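Long-range contacts in protein kinase (PDB 3PY9), which is a Ser/Thr kinase whose extracellular region, built of PASTA domains and a C-terminal PASTA-like domain, probably binds muropeptides at the cell wall: residues 10-15 with 45-50; 32-37 with 66-71; 240-245 with 264-269. All blocks are in the same frame, centred on the assembly; numbering follows the deposited sequence.

Interaction 1 (10-15 with 45-50); sequences PDVIGK and NEIIKT
The carbonyl oxygen of Gly-14 lies over one face of the Glu-46 carboxylate, with Gly-14 O 3.0 Å from Glu-46 OE2. Both atoms are acceptors, so no hydrogen bond joins them. The Ile-47 carbonyl is met in its own plane: Gly-14 N donates to Ile-47 O (2.8 Å) on a lone pair. Ile-47 N returns a bond to Lys-15 O (2.6 Å), nearly along the C=O axis. Lys-15 O also receives a CA-H...O contact from Glu-46 CA. The 10-15 loop leads into helix 17-26, and strand 47-51 is an edge strand of the PASTA-domain sheet. The loop holds a type II turn from Val-12 to Lys-15, with Gly-14 at the positive-phi position. Before it, Asp-11 OD1 accepts from Ile-13 N in an Asx turn. Val-12 is buried between sheet and helix, where it also touches Ala-20 and Phe-24. With CG1 anti to the carbonyl carbon (chi1 -55°), CG2 falls between backbone N and carbonyl carbon and packs tightly on Thr-50 CG2 at 3.5 Å. Ile-13 CD1 rests on the strand backbone, 3.8 Å from Lys-49 CA. A water donates to both Pro-10 O and Thr-50 OG1; the threonine hydroxyl also bonds to Pro-52 O.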
loop_
_atom_site.group_PDB
_atom_site.type_symbol
_atom_site.label_atom_id
_atom_site.label_comp_id
_atom_site.label_asym_id
_atom_site.label_seq_id
_atom_site.Cartn_x
_atom_site.Cartn_y
_atom_site.Cartn_z
ATOM N N PRO A 10 -13.694 0.884 60.569
ATOM C CA PRO A 10 -12.665 -0.073 60.131
ATOM C C PRO A 10 -12.263 0.092 58.658
ATOM O O PRO A 10 -13.056 0.587 57.846
ATOM C CB PRO A 10 -13.340 -1.455 60.303
ATOM C CG PRO A 10 -14.621 -1.229 60.989
ATOM C CD PRO A 10 -14.972 0.218 60.885
ATOM N N ASP A 11 -11.047 -0.353 58.330
ATOM C CA ASP A 11 -10.513 -0.280 56.975
ATOM C C ASP A 11 -10.903 -1.547 56.206
ATOM O O ASP A 11 -10.563 -2.666 56.608
ATOM C CB ASP A 11 -8.991 -0.106 57.027
ATOM C CG ASP A 11 -8.346 0.019 55.639
ATOM O OD1 ASP A 11 -9.036 0.235 54.625
ATOM O OD2 ASP A 11 -7.113 -0.088 55.565
ATOM N N VAL A 12 -11.660 -1.369 55.129
ATOM C CA VAL A 12 -12.033 -2.488 54.261
ATOM C C VAL A 12 -11.635 -2.203 52.817
ATOM O O VAL A 12 -12.027 -2.927 51.895
ATOM C CB VAL A 12 -13.542 -2.826 54.359
ATOM C CG1 VAL A 12 -13.941 -3.098 55.810
ATOM C CG2 VAL A 12 -14.408 -1.689 53.757
ATOM N N ILE A 13 -10.848 -1.145 52.631
ATOM C CA ILE A 13 -10.424 -0.711 51.306
ATOM C C ILE A 13 -9.663 -1.855 50.615
ATOM O O ILE A 13 -8.879 -2.556 51.255
ATOM C CB ILE A 13 -9.570 0.594 51.395
ATOM C CG1 ILE A 13 -10.333 1.714 52.133
ATOM C CG2 ILE A 13 -9.065 1.047 50.013
ATOM C CD1 ILE A 13 -11.684 2.091 51.550
ATOM N N GLY A 14 -9.932 -2.060 49.326
ATOM C CA GLY A 14 -9.334 -3.163 48.574
ATOM C C GLY A 14 -9.929 -4.537 48.855
ATOM O O GLY A 14 -9.587 -5.518 48.173
ATOM N N LYS A 15 -10.820 -4.618 49.846
ATOM C CA LYS A 15 -11.468 -5.880 50.217
ATOM C C LYS A 15 -12.741 -6.145 49.405
ATOM O O LYS A 15 -13.222 -5.262 48.686
ATOM C CB LYS A 15 -11.794 -5.893 51.713
ATOM C CG LYS A 15 -10.569 -5.994 52.604
ATOM C CD LYS A 15 -10.946 -5.977 54.061
ATOM C CE LYS A 15 -9.791 -6.410 54.953
ATOM N NZ LYS A 15 -8.480 -5.719 54.670
ATOM N N ASN A 45 -14.581 -5.341 41.831
ATOM C CA ASN A 45 -15.275 -5.881 43.031
ATOM C C ASN A 45 -14.438 -5.988 44.287
ATOM O O ASN A 45 -14.449 -6.973 45.051
ATOM C CB ASN A 45 -15.902 -7.188 42.617
ATOM C CG ASN A 45 -16.356 -7.007 41.181
ATOM O OD1 ASN A 45 -17.485 -6.572 40.938
ATOM N ND2 ASN A 45 -15.495 -7.343 40.224
ATOM N N GLU A 46 -13.712 -4.910 44.449
ATOM C CA GLU A 46 -12.856 -4.600 45.555
ATOM C C GLU A 46 -13.451 -3.276 46.031
ATOM O O GLU A 46 -13.883 -2.459 45.217
ATOM C CB GLU A 46 -11.366 -4.386 45.168
ATOM C CG GLU A 46 -10.580 -5.642 44.855
ATOM C CD GLU A 46 -9.070 -5.552 45.155
ATOM O OE1 GLU A 46 -8.462 -4.475 44.984
ATOM O OE2 GLU A 46 -8.512 -6.598 45.564
ATOM N N ILE A 47 -13.488 -3.038 47.354
ATOM C CA ILE A 47 -13.919 -1.752 47.935
ATOM C C ILE A 47 -12.956 -0.616 47.547
ATOM O O ILE A 47 -11.754 -0.721 47.741
ATOM C CB ILE A 47 -13.991 -1.788 49.499
ATOM C CG1 ILE A 47 -14.838 -2.961 50.059
ATOM C CG2 ILE A 47 -14.441 -0.448 50.071
ATOM C CD1 ILE A 47 -16.140 -3.167 49.444
ATOM N N ILE A 48 -13.522 0.477 47.049
ATOM C CA ILE A 48 -12.810 1.658 46.561
ATOM C C ILE A 48 -12.732 2.727 47.645
ATOM O O ILE A 48 -11.724 3.418 47.787
ATOM C CB ILE A 48 -13.626 2.235 45.370
ATOM C CG1 ILE A 48 -13.370 1.447 44.093
ATOM C CG2 ILE A 48 -13.386 3.717 45.136
ATOM C CD1 ILE A 48 -14.180 2.015 42.942
ATOM N N LYS A 49 -13.818 2.845 48.416
ATOM C CA LYS A 49 -14.087 3.996 49.273
ATOM C C LYS A 49 -15.113 3.542 50.296
ATOM O O LYS A 49 -15.930 2.664 49.994
ATOM C CB LYS A 49 -14.711 5.108 48.420
ATOM C CG LYS A 49 -14.724 6.524 49.018
ATOM C CD LYS A 49 -13.457 7.360 48.676
ATOM C CE LYS A 49 -12.204 6.937 49.485
ATOM N NZ LYS A 49 -11.040 7.883 49.369
ATOM N N THR A 50 -15.096 4.135 51.494
ATOM C CA THR A 50 -16.211 3.948 52.425
ATOM C C THR A 50 -16.717 5.277 52.975
ATOM O O THR A 50 -16.007 6.267 52.954
ATOM C CB THR A 50 -15.907 2.962 53.596
ATOM O OG1 THR A 50 -14.895 3.500 54.455
ATOM C CG2 THR A 50 -15.500 1.558 53.074
HETATM O O HOH W 1 -12.910 1.805 55.415
#

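Interaction 2 (32-37 with 66-71); sequences GKISRS and VVISKG
Ile-34 and Val-66 lie side by side and point the same way, with Ile-34 CG1 3.8 Å from Val-66 CG2. Ile-34 sends its other branch across to the next residue on that face: its CG2, anti to the backbone N (chi1 -61° for CG1), meets Ile-68 CG1 at 3.7 Å. Farther along, Arg-36, on the same face as Ile-34, crosses the Lys-70 side chain at about a right angle. Arg-36 CB touches Lys-70 CG at 3.6 Å, and this same Lys-70 CG sits over the centre of one face of the guanidinium, 4.0 Å above its plane. The like-charged ends come close, Arg-36 NH1 to Lys-70 NZ 4.5 Å, and Lys-70 also makes a cation-pi contact with Tyr-38. Ile-34, Arg-36, Val-66 and Ile-68 belong to a parallel strand pair of the PASTA-domain sheet, with edge strand 30-37 beside central strand 63-69. Helix 17-26 lies over the face of Val-66 and Ile-68, through Phe-24 and Val-17. On the other face Ser-37 CB packs on Val-67 CG1 at 3.6 Å. Ser-35 OG shares a water with Val-66 O. Five backbone bonds join the two segments, from Val-66 N to Lys-33 O (2.9 Å) through to Lys-70 N to Ser-37 O (2.8 Å). In the last one the donor stands above the carbonyl plane. Ser-69 OG accepts from Gly-71 N in an ST turn, and also bonds to Tyr-42 O.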
loop_
_atom_site.group_PDB
_atom_site.type_symbol
_atom_site.label_atom_id
_atom_site.label_comp_id
_atom_site.label_asym_id
_atom_site.label_seq_id
_atom_site.Cartn_x
_atom_site.Cartn_y
_atom_site.Cartn_z
ATOM N N GLY A 32 -23.752 -0.814 54.804
ATOM C CA GLY A 32 -24.709 0.178 54.347
ATOM C C GLY A 32 -25.039 -0.041 52.889
ATOM O O GLY A 32 -25.114 -1.179 52.423
ATOM N N LYS A 33 -25.202 1.050 52.153
ATOM C CA LYS A 33 -25.528 0.942 50.752
ATOM C C LYS A 33 -24.302 0.520 49.940
ATOM O O LYS A 33 -23.166 0.805 50.313
ATOM C CB LYS A 33 -26.147 2.252 50.255
ATOM C CG LYS A 33 -27.577 2.465 50.771
ATOM C CD LYS A 33 -28.463 1.261 50.377
ATOM C CE LYS A 33 -29.817 1.223 51.095
ATOM N NZ LYS A 33 -30.384 -0.190 51.116
ATOM N N ILE A 34 -24.543 -0.179 48.840
ATOM C CA ILE A 34 -23.474 -0.588 47.939
ATOM C C ILE A 34 -23.656 0.154 46.632
ATOM O O ILE A 34 -24.721 0.116 46.032
ATOM C CB ILE A 34 -23.498 -2.115 47.679
ATOM C CG1 ILE A 34 -23.313 -2.893 48.983
ATOM C CG2 ILE A 34 -22.438 -2.520 46.643
ATOM C CD1 ILE A 34 -23.790 -4.330 48.884
ATOM N N SER A 35 -22.618 0.863 46.218
ATOM C CA SER A 35 -22.606 1.503 44.905
ATOM C C SER A 35 -21.327 1.141 44.148
ATOM O O SER A 35 -20.380 0.588 44.725
ATOM C CB SER A 35 -22.807 3.017 45.018
ATOM O OG SER A 35 -21.911 3.588 45.942
ATOM N N ARG A 36 -21.321 1.442 42.851
ATOM C CA ARG A 36 -20.291 0.957 41.927
ATOM C C ARG A 36 -19.688 2.104 41.141
ATOM O O ARG A 36 -20.400 2.963 40.613
ATOM C CB ARG A 36 -20.887 -0.075 40.977
ATOM C CG ARG A 36 -21.197 -1.418 41.635
ATOM C CD ARG A 36 -22.325 -2.134 40.943
ATOM N NE ARG A 36 -21.876 -2.827 39.735
ATOM C CZ ARG A 36 -22.165 -2.464 38.483
ATOM N NH1 ARG A 36 -22.909 -1.387 38.236
ATOM N NH2 ARG A 36 -21.700 -3.190 37.469
ATOM N N SER A 37 -18.363 2.123 41.095
ATOM C CA SER A 37 -17.643 3.181 40.425
ATOM C C SER A 37 -16.499 2.574 39.620
ATOM O O SER A 37 -15.873 1.594 40.034
ATOM C CB SER A 37 -17.118 4.192 41.451
ATOM O OG SER A 37 -16.387 5.241 40.827
ATOM N N VAL A 66 -20.489 1.505 51.122
ATOM C CA VAL A 66 -19.282 1.087 50.391
ATOM C C VAL A 66 -19.420 1.339 48.904
ATOM O O VAL A 66 -20.505 1.200 48.344
ATOM C CB VAL A 66 -18.939 -0.405 50.639
ATOM C CG1 VAL A 66 -18.688 -0.664 52.159
ATOM C CG2 VAL A 66 -20.046 -1.314 50.111
ATOM N N VAL A 67 -18.325 1.768 48.284
ATOM C CA VAL A 67 -18.248 1.898 46.831
ATOM C C VAL A 67 -17.324 0.795 46.341
ATOM O O VAL A 67 -16.254 0.605 46.906
ATOM C CB VAL A 67 -17.693 3.263 46.403
ATOM C CG1 VAL A 67 -17.771 3.412 44.895
ATOM C CG2 VAL A 67 -18.453 4.430 47.102
ATOM N N ILE A 68 -17.760 0.081 45.302
ATOM C CA ILE A 68 -17.077 -1.084 44.711
ATOM C C ILE A 68 -16.507 -0.751 43.316
ATOM O O ILE A 68 -17.132 -0.003 42.543
ATOM C CB ILE A 68 -18.071 -2.277 44.553
ATOM C CG1 ILE A 68 -18.835 -2.540 45.851
ATOM C CG2 ILE A 68 -17.363 -3.562 44.130
ATOM C CD1 ILE A 68 -17.964 -2.778 47.063
ATOM N N SER A 69 -15.323 -1.293 43.001
ATOM C CA SER A 69 -14.728 -1.120 41.670
ATOM C C SER A 69 -15.472 -1.899 40.594
ATOM O O SER A 69 -15.762 -3.090 40.765
ATOM C CB SER A 69 -13.242 -1.512 41.645
ATOM O OG SER A 69 -12.728 -1.403 40.314
ATOM N N LYS A 70 -15.786 -1.198 39.500
ATOM C CA LYS A 70 -16.281 -1.811 38.265
ATOM C C LYS A 70 -15.112 -1.985 37.291
ATOM O O LYS A 70 -15.309 -2.181 36.086
ATOM C CB LYS A 70 -17.286 -0.880 37.592
ATOM C CG LYS A 70 -18.589 -0.640 38.315
ATOM C CD LYS A 70 -19.223 0.669 37.823
ATOM C CE LYS A 70 -19.839 0.537 36.462
ATOM N NZ LYS A 70 -20.556 1.802 36.144
ATOM N N GLY A 71 -13.890 -1.888 37.804
ATOM C CA GLY A 71 -12.710 -1.994 36.962
ATOM C C GLY A 71 -12.567 -0.751 36.106
ATOM O O GLY A 71 -13.372 0.181 36.223
HETATM O O HOH W 2 -22.307 3.476 48.544
#

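Interaction 3 (240-245 with 264-269); sequences KDKDND and PLRIEK
This is a small polar surface contact between a turn and a strand end, at one end of the C-terminal PASTA-like domain, which belongs to the E-set clan. The turn follows strand 233-241 of the larger sheet. The other segment continues from strand 259-265, which pairs with strand 217-223 in a second sheet. Two hydrogen bonds make the junction, and both use the backbone of Arg-266. Its N donates to Asp-241 OD2 at 3.2 Å, almost straight (173°), on the anti lone pair of that oxygen. Its carbonyl O accepts from Lys-242 N at 2.7 Å, with the donor nearly in line with the C=O bond. Asp-241 reaches Arg-266 because its CG stands between its backbone N and carbonyl carbon (chi1 65°), a position that brings OD2 in line with the Arg-266 N-H. Asp-241 also opens a type I turn to Asn-244, and its N bonds to Asn-244 O at 2.9 Å. The Lys-242 and Arg-266 side chains run side by side in the same direction. Their closest carbons are modelled too near each other for that detail to be trusted. Lys-242 NZ forms a salt bridge to Asp-243 OD2 (3.3 Å), with a weak hydrogen bond. Asp-243 also binds Lys-208, Lys-205 and the Tyr-174 hydroxyl, so the turn meets the preceding PASTA domain as well. Several basic groups thus gather round Asp-243, whose carboxylate is probably kept ionised, while the backbone N and O of Arg-266 both find partners in the turn.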
loop_
_atom_site.group_PDB
_atom_site.type_symbol
_atom_site.label_atom_id
_atom_site.label_comp_id
_atom_site.label_asym_id
_atom_site.label_seq_id
_atom_site.Cartn_x
_atom_site.Cartn_y
_atom_site.Cartn_z
ATOM N N LYS A 240 7.366 -10.083 -36.281
ATOM C CA LYS A 240 8.535 -10.418 -35.450
ATOM C C LYS A 240 9.679 -10.777 -36.388
ATOM O O LYS A 240 9.595 -11.784 -37.076
ATOM C CB LYS A 240 8.248 -11.598 -34.520
ATOM C CG LYS A 240 7.209 -11.320 -33.452
ATOM C CD LYS A 240 7.064 -12.484 -32.462
ATOM C CE LYS A 240 5.965 -12.180 -31.444
ATOM N NZ LYS A 240 5.435 -13.394 -30.757
ATOM N N ASP A 241 10.719 -9.942 -36.443
ATOM C CA ASP A 241 11.901 -10.194 -37.297
ATOM C C ASP A 241 13.173 -9.591 -36.681
ATOM O O ASP A 241 13.236 -9.414 -35.460
ATOM C CB ASP A 241 11.674 -9.676 -38.731
ATOM C CG ASP A 241 11.529 -8.156 -38.802
ATOM O OD1 ASP A 241 11.213 -7.538 -37.767
ATOM O OD2 ASP A 241 11.726 -7.589 -39.902
ATOM N N LYS A 242 14.170 -9.262 -37.509
ATOM C CA LYS A 242 15.459 -8.752 -36.988
ATOM C C LYS A 242 15.312 -7.581 -36.000
ATOM O O LYS A 242 15.922 -7.587 -34.930
ATOM C CB LYS A 242 16.447 -8.414 -38.122
ATOM C CG LYS A 242 16.440 -6.957 -38.648
ATOM C CD LYS A 242 15.264 -6.662 -39.601
ATOM C CE LYS A 242 15.122 -5.172 -39.948
ATOM N NZ LYS A 242 16.290 -4.635 -40.695
ATOM N N ASP A 243 14.471 -6.610 -36.354
ATOM C CA ASP A 243 14.370 -5.352 -35.622
ATOM C C ASP A 243 12.979 -5.078 -35.061
ATOM O O ASP A 243 12.647 -3.946 -34.694
ATOM C CB ASP A 243 14.830 -4.194 -36.515
ATOM C CG ASP A 243 16.337 -4.032 -36.516
ATOM O OD1 ASP A 243 16.941 -4.136 -35.429
ATOM O OD2 ASP A 243 16.926 -3.802 -37.595
ATOM N N ASN A 244 12.168 -6.124 -34.983
ATOM C CA ASN A 244 10.784 -5.965 -34.587
ATOM C C ASN A 244 10.360 -7.140 -33.731
ATOM O O ASN A 244 10.597 -8.303 -34.077
ATOM C CB ASN A 244 9.892 -5.805 -35.817
ATOM C CG ASN A 244 8.704 -4.900 -35.563
ATOM O OD1 ASN A 244 7.956 -5.085 -34.594
ATOM N ND2 ASN A 244 8.516 -3.916 -36.437
ATOM N N ASP A 245 9.746 -6.814 -32.599
ATOM C CA ASP A 245 9.491 -7.782 -31.543
ATOM C C ASP A 245 8.009 -8.177 -31.503
ATOM O O ASP A 245 7.545 -8.787 -30.537
ATOM C CB ASP A 245 9.966 -7.216 -30.189
ATOM C CG ASP A 245 11.265 -6.376 -30.306
ATOM O OD1 ASP A 245 12.346 -6.927 -30.646
ATOM O OD2 ASP A 245 11.200 -5.149 -30.050
ATOM N N PRO A 264 7.315 -7.142 -45.826
ATOM C CA PRO A 264 8.772 -7.274 -45.803
ATOM C C PRO A 264 9.282 -7.801 -44.453
ATOM O O PRO A 264 8.926 -7.257 -43.390
ATOM C CB PRO A 264 9.259 -5.840 -46.053
ATOM C CG PRO A 264 8.134 -4.975 -45.594
ATOM C CD PRO A 264 6.892 -5.730 -45.930
ATOM N N LEU A 265 10.092 -8.862 -44.510
ATOM C CA LEU A 265 10.740 -9.436 -43.321
ATOM C C LEU A 265 12.267 -9.517 -43.484
ATOM O O LEU A 265 12.771 -9.957 -44.529
ATOM C CB LEU A 265 10.176 -10.828 -43.013
ATOM C CG LEU A 265 8.659 -11.035 -43.016
ATOM C CD1 LEU A 265 8.344 -12.503 -43.091
ATOM C CD2 LEU A 265 8.009 -10.410 -41.792
ATOM N N ARG A 266 12.995 -9.091 -42.451
ATOM C CA ARG A 266 14.455 -9.227 -42.436
ATOM C C ARG A 266 14.937 -10.092 -41.261
ATOM O O ARG A 266 14.705 -9.778 -40.088
ATOM C CB ARG A 266 15.150 -7.861 -42.493
ATOM C CG ARG A 266 14.884 -7.090 -43.783
ATOM C CD ARG A 266 16.045 -6.176 -44.184
ATOM N NE ARG A 266 16.141 -6.025 -45.644
ATOM C CZ ARG A 266 16.791 -5.049 -46.291
ATOM N NH1 ARG A 266 17.430 -4.084 -45.628
ATOM N NH2 ARG A 266 16.795 -5.035 -47.624
ATOM N N ILE A 267 15.595 -11.197 -41.603
ATOM C CA ILE A 267 15.895 -12.267 -40.651
ATOM C C ILE A 267 17.409 -12.479 -40.489
ATOM O O ILE A 267 18.140 -12.534 -41.481
ATOM C CB ILE A 267 15.236 -13.601 -41.104
ATOM C CG1 ILE A 267 13.831 -13.356 -41.676
ATOM C CG2 ILE A 267 15.159 -14.580 -39.950
ATOM C CD1 ILE A 267 13.527 -14.107 -42.968
ATOM N N GLU A 268 17.869 -12.607 -39.243
ATOM C CA GLU A 268 19.281 -12.922 -38.947
ATOM C C GLU A 268 19.648 -14.388 -39.243
ATOM O O GLU A 268 18.793 -15.173 -39.657
ATOM C CB GLU A 268 19.603 -12.601 -37.488
ATOM C CG GLU A 268 19.878 -11.134 -37.209
ATOM C CD GLU A 268 20.567 -10.923 -35.868
ATOM O OE1 GLU A 268 19.869 -10.616 -34.873
ATOM O OE2 GLU A 268 21.808 -11.083 -35.813
ATOM N N LYS A 269 20.916 -14.753 -39.036
ATOM C CA LYS A 269 21.326 -16.159 -39.120
ATOM C C LYS A 269 20.671 -16.923 -37.973
ATOM O O LYS A 269 20.490 -16.367 -36.875
ATOM C CB LYS A 269 22.848 -16.335 -39.015
ATOM C CG LYS A 269 23.692 -15.638 -40.075
ATOM C CD LYS A 269 25.032 -16.378 -40.307
ATOM C CE LYS A 269 26.255 -15.426 -40.346
ATOM N NZ LYS A 269 26.088 -14.166 -41.148
#

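Overall arrangement
From the N terminus, the 10-15 loop meets strand 47-51 in interaction 1, closing a loop that contains helix 17-26 and strand 30-37. Interaction 2 opens inside that loop, at 32-37, and closes beyond it, at 66-71. The two contacts therefore cross. Both reach one three-stranded sheet, where strand 63-69 lies between 30-37 and 47-51, and their centres are 9 Å apart. Together they tie the N-terminal loop and all three strands of the first PASTA domain. Interaction 3 comes later in series and joins two sheets of the C-terminal domain. Its centre lies about 93 Å from that of interaction 1 and 90 Å from that of interaction 2, on the opposite side of the elongated chain's centre.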